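Local atomic coordinates of SusD superfamily protein (Bacteroides thetaiotaomicron VPI-5482, PDB entry 3HDX), a protein that probably binds polysaccharide at the outer membrane as a SusD-family component of carbohydrate uptake and metabolism. Residues A[18-29]-A[110-120]. Numbering follows the deposited sequence. Where two conformers were deposited one is given.
Sequences LMGVYGLTRAAL and DIAQVRALRAF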
ATOM      1  N   LEU A  18      -3.866   7.471  20.039  1.00 13.87           N
ATOM      2  CA  LEU A  18      -2.862   7.268  18.974  1.00 13.57           C
ATOM      3  C   LEU A  18      -3.097   5.889  18.341  1.00 14.43           C
ATOM      4  O   LEU A  18      -3.179   5.745  17.104  1.00 13.26           O
ATOM      5  CB  LEU A  18      -1.420   7.346  19.534  1.00 13.80           C
ATOM      6  CG  LEU A  18      -0.310   7.020  18.539  1.00 13.79           C
ATOM      7  CD1 LEU A  18      -0.337   8.002  17.352  1.00 14.56           C
ATOM      8  CD2 LEU A  18       1.079   6.964  19.265  1.00 14.59           C
HETATM    9  N   MSE A  19      -3.209   4.856  19.194  1.00 14.61           N
HETATM   10  CA  MSE A  19      -3.439   3.486  18.680  1.00 16.77           C
HETATM   11  C   MSE A  19      -4.764   3.433  17.893  1.00 14.85           C
HETATM   12  O   MSE A  19      -4.868   2.705  16.889  1.00 15.07           O
HETATM   13  CB  MSE A  19      -3.350   2.438  19.796  1.00 18.22           C
HETATM   14  CG  MSE A  19      -1.961   2.408  20.496  1.00 19.85           C
HETATM   15 SE   MSE A  19      -0.403   2.350  19.323  0.75 24.41          SE
HETATM   16  CE  MSE A  19       0.918   3.040  20.535  1.00 24.33           C
ATOM     17  N   GLY A  20      -5.745   4.253  18.290  1.00 14.79           N
ATOM     18  CA  GLY A  20      -6.988   4.351  17.566  1.00 14.58           C
ATOM     19  C   GLY A  20      -6.841   4.903  16.158  1.00 13.95           C
ATOM     20  O   GLY A  20      -7.531   4.442  15.254  1.00 14.72           O
ATOM     21  N   VAL A  21      -5.957   5.901  15.965  1.00 13.52           N
ATOM     22  CA  VAL A  21      -5.722   6.448  14.612  1.00 13.06           C
ATOM     23  C   VAL A  21      -5.097   5.346  13.715  1.00 12.30           C
ATOM     24  O   VAL A  21      -5.511   5.171  12.555  1.00 13.06           O
ATOM     25  CB  VAL A  21      -4.879   7.731  14.619  1.00 13.08           C
ATOM     26  CG1 VAL A  21      -4.737   8.277  13.195  1.00 13.18           C
ATOM     27  CG2 VAL A  21      -5.525   8.800  15.551  1.00 14.18           C
ATOM     28  N   TYR A  22      -4.142   4.580  14.263  1.00 13.23           N
ATOM     29  CA  TYR A  22      -3.589   3.424  13.550  1.00 13.13           C
ATOM     30  C   TYR A  22      -4.680   2.426  13.191  1.00 13.08           C
ATOM     31  O   TYR A  22      -4.714   1.911  12.082  1.00 13.33           O
ATOM     32  CB  TYR A  22      -2.494   2.712  14.348  1.00 13.96           C
ATOM     33  CG  TYR A  22      -1.113   3.374  14.283  1.00 12.43           C
ATOM     34  CD1 TYR A  22      -0.272   3.148  13.186  1.00 12.89           C
ATOM     35  CD2 TYR A  22      -0.651   4.200  15.283  1.00 12.82           C
ATOM     36  CE1 TYR A  22       0.986   3.756  13.081  1.00 13.74           C
ATOM     37  CE2 TYR A  22       0.597   4.807  15.207  1.00 12.51           C
ATOM     38  CZ  TYR A  22       1.434   4.556  14.113  1.00 12.62           C
ATOM     39  OH  TYR A  22       2.663   5.144  14.051  1.00 13.00           O
ATOM     40  N   GLY A  23      -5.559   2.140  14.148  1.00 13.37           N
ATOM     41  CA  GLY A  23      -6.633   1.194  13.919  1.00 13.02           C
ATOM     42  C   GLY A  23      -7.589   1.602  12.824  1.00 13.79           C
ATOM     43  O   GLY A  23      -8.002   0.778  11.997  1.00 15.31           O
ATOM     44  N   LEU A  24      -7.940   2.890  12.830  1.00 13.30           N
ATOM     45  CA  LEU A  24      -8.810   3.445  11.808  1.00 11.67           C
ATOM     46  C   LEU A  24      -8.158   3.384  10.435  1.00 12.82           C
ATOM     47  O   LEU A  24      -8.854   3.152   9.449  1.00 13.18           O
ATOM     48  CB  LEU A  24      -9.222   4.877  12.157  1.00 12.18           C
ATOM     49  CG  LEU A  24     -10.167   5.013  13.360  1.00 13.76           C
ATOM     50  CD1 LEU A  24     -10.245   6.472  13.791  1.00 15.48           C
ATOM     51  CD2 LEU A  24     -11.532   4.439  12.985  1.00 15.21           C
ATOM     52  N   THR A  25      -6.839   3.620  10.379  1.00 13.10           N
ATOM     53  CA  THR A  25      -6.108   3.591   9.090  1.00 13.16           C
ATOM     54  C   THR A  25      -6.091   2.158   8.526  1.00 13.52           C
ATOM     55  O   THR A  25      -6.396   1.934   7.367  1.00 14.10           O
ATOM     56  CB  THR A  25      -4.702   4.178   9.183  1.00 12.37           C
ATOM     57  OG1 THR A  25      -4.740   5.457   9.863  1.00 13.65           O
ATOM     58  CG2 THR A  25      -4.135   4.335   7.761  1.00 12.45           C
ATOM     59  N   ARG A  26      -5.848   1.190   9.399  1.00 12.47           N
ATOM     60  CA  ARG A  26      -5.902  -0.238   9.020  1.00 14.16           C
ATOM     61  C   ARG A  26      -7.312  -0.562   8.501  1.00 13.74           C
ATOM     62  O   ARG A  26      -7.461  -1.139   7.439  1.00 13.82           O
ATOM     63  CB  ARG A  26      -5.545  -1.106  10.208  1.00 16.66           C
ATOM     64  CG  ARG A  26      -5.573  -2.584   9.920  1.00 20.43           C
ATOM     65  CD  ARG A  26      -5.225  -3.370  11.131  1.00 24.02           C
ATOM     66  NE  ARG A  26      -6.264  -3.282  12.184  1.00 29.09           N
ATOM     67  CZ  ARG A  26      -6.112  -2.811  13.441  1.00 33.51           C
ATOM     68  NH1 ARG A  26      -4.943  -2.388  13.939  1.00 35.66           N
ATOM     69  NH2 ARG A  26      -7.171  -2.795  14.256  1.00 35.97           N
ATOM     70  N   ALA A  27      -8.342  -0.113   9.237  1.00 13.89           N
ATOM     71  CA  ALA A  27      -9.726  -0.361   8.843  1.00 13.93           C
ATOM     72  C   ALA A  27     -10.084   0.238   7.483  1.00 14.30           C
ATOM     73  O   ALA A  27     -10.818  -0.390   6.701  1.00 13.93           O
ATOM     74  CB  ALA A  27     -10.687   0.136   9.914  1.00 15.33           C
ATOM     75  N   ALA A  28      -9.536   1.413   7.158  1.00 13.70           N
ATOM     76  CA  ALA A  28      -9.821   2.048   5.863  1.00 13.61           C
ATOM     77  C   ALA A  28      -9.354   1.187   4.689  1.00 12.80           C
ATOM     78  O   ALA A  28     -10.027   1.071   3.688  1.00 13.66           O
ATOM     79  CB  ALA A  28      -9.175   3.461   5.759  1.00 13.34           C
ATOM     80  N   LEU A  29      -8.174   0.589   4.859  1.00 13.28           N
ATOM     81  CA  LEU A  29      -7.558  -0.272   3.828  1.00 12.65           C
ATOM     82  C   LEU A  29      -8.112  -1.686   3.841  1.00 12.94           C
ATOM     83  O   LEU A  29      -8.168  -2.338   2.809  1.00 15.23           O
ATOM     84  CB  LEU A  29      -6.025  -0.333   3.987  1.00 13.55           C
ATOM     85  CG  LEU A  29      -5.265   0.824   3.346  1.00 13.05           C
ATOM     86  CD1 LEU A  29      -5.667   2.188   3.858  1.00 14.20           C
ATOM     87  CD2 LEU A  29      -3.780   0.602   3.485  1.00 13.79           C
ATOM     88  N   ASP A 110       4.015  11.632  18.791  1.00 13.02           N
ATOM     89  CA  ASP A 110       2.637  11.216  18.572  1.00 12.54           C
ATOM     90  C   ASP A 110       1.979  12.071  17.488  1.00 12.41           C
ATOM     91  O   ASP A 110       1.288  11.537  16.599  1.00 13.44           O
ATOM     92  CB  ASP A 110       1.783  11.319  19.855  1.00 12.30           C
ATOM     93  CG  ASP A 110       2.218  10.388  20.979  1.00 14.12           C
ATOM     94  OD1 ASP A 110       3.176   9.591  20.823  1.00 14.11           O
ATOM     95  OD2 ASP A 110       1.538  10.459  22.036  1.00 15.85           O
ATOM     96  N   ILE A 111       2.192  13.375  17.566  1.00 12.77           N
ATOM     97  CA  ILE A 111       1.672  14.334  16.586  0.50 12.33           C
ATOM     98  C   ILE A 111       2.211  13.993  15.188  1.00 12.75           C
ATOM     99  O   ILE A 111       1.462  13.992  14.206  1.00 13.28           O
ATOM    100  CB  ILE A 111       2.058  15.814  16.942  0.50 12.69           C
ATOM    101  CG1 ILE A 111       1.353  16.290  18.239  0.50 12.57           C
ATOM    102  CG2 ILE A 111       1.746  16.750  15.796  0.50 12.63           C
ATOM    103  CD1 ILE A 111      -0.139  16.435  18.147  0.50 11.80           C
ATOM    104  N   ALA A 112       3.511  13.718  15.103  1.00 12.21           N
ATOM    105  CA  ALA A 112       4.121  13.409  13.807  1.00 12.13           C
ATOM    106  C   ALA A 112       3.493  12.146  13.173  1.00 11.70           C
ATOM    107  O   ALA A 112       3.247  12.112  11.964  1.00 12.42           O
ATOM    108  CB  ALA A 112       5.637  13.305  13.940  1.00 12.43           C
ATOM    109  N   GLN A 113       3.218  11.132  13.996  1.00 12.34           N
ATOM    110  CA  GLN A 113       2.577   9.909  13.523  1.00 11.77           C
ATOM    111  C   GLN A 113       1.190  10.175  12.994  1.00 11.62           C
ATOM    112  O   GLN A 113       0.872   9.721  11.884  1.00 12.00           O
ATOM    113  CB  GLN A 113       2.557   8.838  14.590  1.00 11.58           C
ATOM    114  CG  GLN A 113       3.934   8.250  14.904  1.00 12.78           C
ATOM    115  CD  GLN A 113       3.917   7.427  16.159  1.00 11.80           C
ATOM    116  OE1 GLN A 113       3.545   6.244  16.151  1.00 12.82           O
ATOM    117  NE2 GLN A 113       4.357   8.050  17.266  1.00 12.54           N
ATOM    118  N   VAL A 114       0.348  10.869  13.790  1.00 11.09           N
ATOM    119  CA  VAL A 114      -1.038  11.100  13.338  1.00 11.81           C
ATOM    120  C   VAL A 114      -1.045  12.016  12.102  1.00 10.82           C
ATOM    121  O   VAL A 114      -1.850  11.827  11.191  1.00 11.17           O
ATOM    122  CB  VAL A 114      -2.005  11.581  14.443  1.00 12.57           C
ATOM    123  CG1 VAL A 114      -2.020  10.546  15.571  1.00 13.29           C
ATOM    124  CG2 VAL A 114      -1.665  12.953  14.924  1.00 13.51           C
ATOM    125  N   ARG A 115      -0.144  12.991  12.063  1.00 10.93           N
ATOM    126  CA  ARG A 115      -0.029  13.882  10.912  1.00 12.29           C
ATOM    127  C   ARG A 115       0.305  13.043   9.661  1.00 11.65           C
ATOM    128  O   ARG A 115      -0.276  13.278   8.583  1.00 11.95           O
ATOM    129  CB  ARG A 115       1.067  14.940  11.142  1.00 13.28           C
ATOM    130  CG  ARG A 115       1.179  15.953  10.068  1.00 15.18           C
ATOM    131  CD  ARG A 115       2.312  16.899  10.259  1.00 15.31           C
ATOM    132  NE  ARG A 115       2.226  17.775  11.398  1.00 17.28           N
ATOM    133  CZ  ARG A 115       1.644  18.963  11.452  1.00 18.99           C
ATOM    134  NH1 ARG A 115       0.854  19.391  10.487  1.00 19.88           N
ATOM    135  NH2 ARG A 115       1.773  19.697  12.567  1.00 21.32           N
ATOM    136  N   ALA A 116       1.263  12.127   9.795  1.00 11.38           N
ATOM    137  CA  ALA A 116       1.669  11.270   8.675  1.00 11.03           C
ATOM    138  C   ALA A 116       0.539  10.315   8.252  1.00 11.71           C
ATOM    139  O   ALA A 116       0.354  10.076   7.053  1.00 11.99           O
ATOM    140  CB  ALA A 116       2.964  10.490   9.030  1.00 11.61           C
ATOM    141  N   LEU A 117      -0.193   9.767   9.225  1.00 12.52           N
ATOM    142  CA  LEU A 117      -1.305   8.884   8.917  1.00 11.58           C
ATOM    143  C   LEU A 117      -2.405   9.624   8.154  1.00 10.74           C
ATOM    144  O   LEU A 117      -3.002   9.084   7.216  1.00 11.88           O
ATOM    145  CB  LEU A 117      -1.837   8.197  10.180  1.00 11.70           C
ATOM    146  CG  LEU A 117      -0.933   7.139  10.820  1.00 12.25           C
ATOM    147  CD1 LEU A 117      -1.382   6.822  12.265  1.00 13.60           C
ATOM    148  CD2 LEU A 117      -0.930   5.849  10.005  1.00 14.18           C
ATOM    149  N   ARG A 118      -2.697  10.845   8.575  1.00 11.18           N
ATOM    150  CA  ARG A 118      -3.676  11.671   7.859  1.00 11.99           C
ATOM    151  C   ARG A 118      -3.227  11.915   6.406  1.00 10.11           C
ATOM    152  O   ARG A 118      -4.045  11.821   5.478  1.00 11.43           O
ATOM    153  CB  ARG A 118      -3.933  12.975   8.604  1.00 11.08           C
ATOM    154  CG  ARG A 118      -4.839  13.948   7.870  1.00 11.44           C
ATOM    155  CD  ARG A 118      -5.267  15.099   8.770  1.00 13.08           C
ATOM    156  NE  ARG A 118      -4.120  15.971   9.064  1.00 11.33           N
ATOM    157  CZ  ARG A 118      -4.178  17.118   9.739  1.00 13.53           C
ATOM    158  NH1 ARG A 118      -5.322  17.514  10.317  1.00 14.96           N
ATOM    159  NH2 ARG A 118      -3.076  17.849   9.891  1.00 13.60           N
ATOM    160  N   ALA A 119      -1.935  12.275   6.238  1.00 10.98           N
ATOM    161  CA  ALA A 119      -1.379  12.530   4.920  1.00 11.10           C
ATOM    162  C   ALA A 119      -1.423  11.274   4.044  1.00 10.58           C
ATOM    163  O   ALA A 119      -1.753  11.350   2.844  1.00 10.90           O
ATOM    164  CB  ALA A 119       0.058  13.092   5.021  1.00 11.41           C
ATOM    165  N   PHE A 120      -1.105  10.126   4.646  1.00 10.41           N
ATOM    166  CA  PHE A 120      -1.211   8.825   3.944  1.00 11.21           C
ATOM    167  C   PHE A 120      -2.644   8.561   3.495  1.00 11.38           C
ATOM    168  O   PHE A 120      -2.865   8.144   2.342  1.00 12.05           O
ATOM    169  CB  PHE A 120      -0.673   7.698   4.835  1.00 12.10           C
ATOM    170  CG  PHE A 120      -0.863   6.329   4.275  1.00 12.09           C
ATOM    171  CD1 PHE A 120      -0.080   5.880   3.227  1.00 12.14           C
ATOM    172  CD2 PHE A 120      -1.842   5.491   4.793  1.00 12.51           C
ATOM    173  CE1 PHE A 120      -0.265   4.581   2.721  1.00 11.53           C
ATOM    174  CE2 PHE A 120      -2.033   4.209   4.283  1.00 12.70           C
ATOM    175  CZ  PHE A 120      -1.242   3.753   3.256  1.00 12.22           C
TER
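One face of the Tyr22 ring is covered by Leu117, whose CD1 sits almost exactly over the centre, 3.8 Å from the ring centroid, a CH-pi contact. At the edge, the Tyr22 hydroxyl donates to Gln113: OH lies 2.5 Å from OE1, in the carbonyl plane and on a lone pair, with ring and amide planes turned 58° apart. Tyr22 OH also accepts a hydrogen bond from Phe194 N, and Gln113 NE2 is held by Tyr181 OH and Tyr109 O, which fixes the flip of the amide. The Phe120 ring, directed across by CG anti to its backbone N (chi1 174°), receives Thr25 CG2 and Leu29 CD2 at its edge. A phenylalanine in place of Tyr22 would probably leave Gln113 OE1 without its donor and Phe194 N without its acceptor. Beyond Tyr22, Leu18 CD1 packs against Val114 CG1 at 3.5 Å, and Val21 turns CG2 to Val114 CG1 and CG1 to Leu117 CD1. Segments 18-29 and 110-120 run nearly parallel, 17° apart, their axes 10.1 Å from each other at closest approach. Every residue that touches across this contact is buried, in the helical part of this SusD-family fold; helix 76-91 packs on both, helix 152-169 backs 110-120, and Phe261 of strand 259-261 touches Thr25, Leu29 and Leu117.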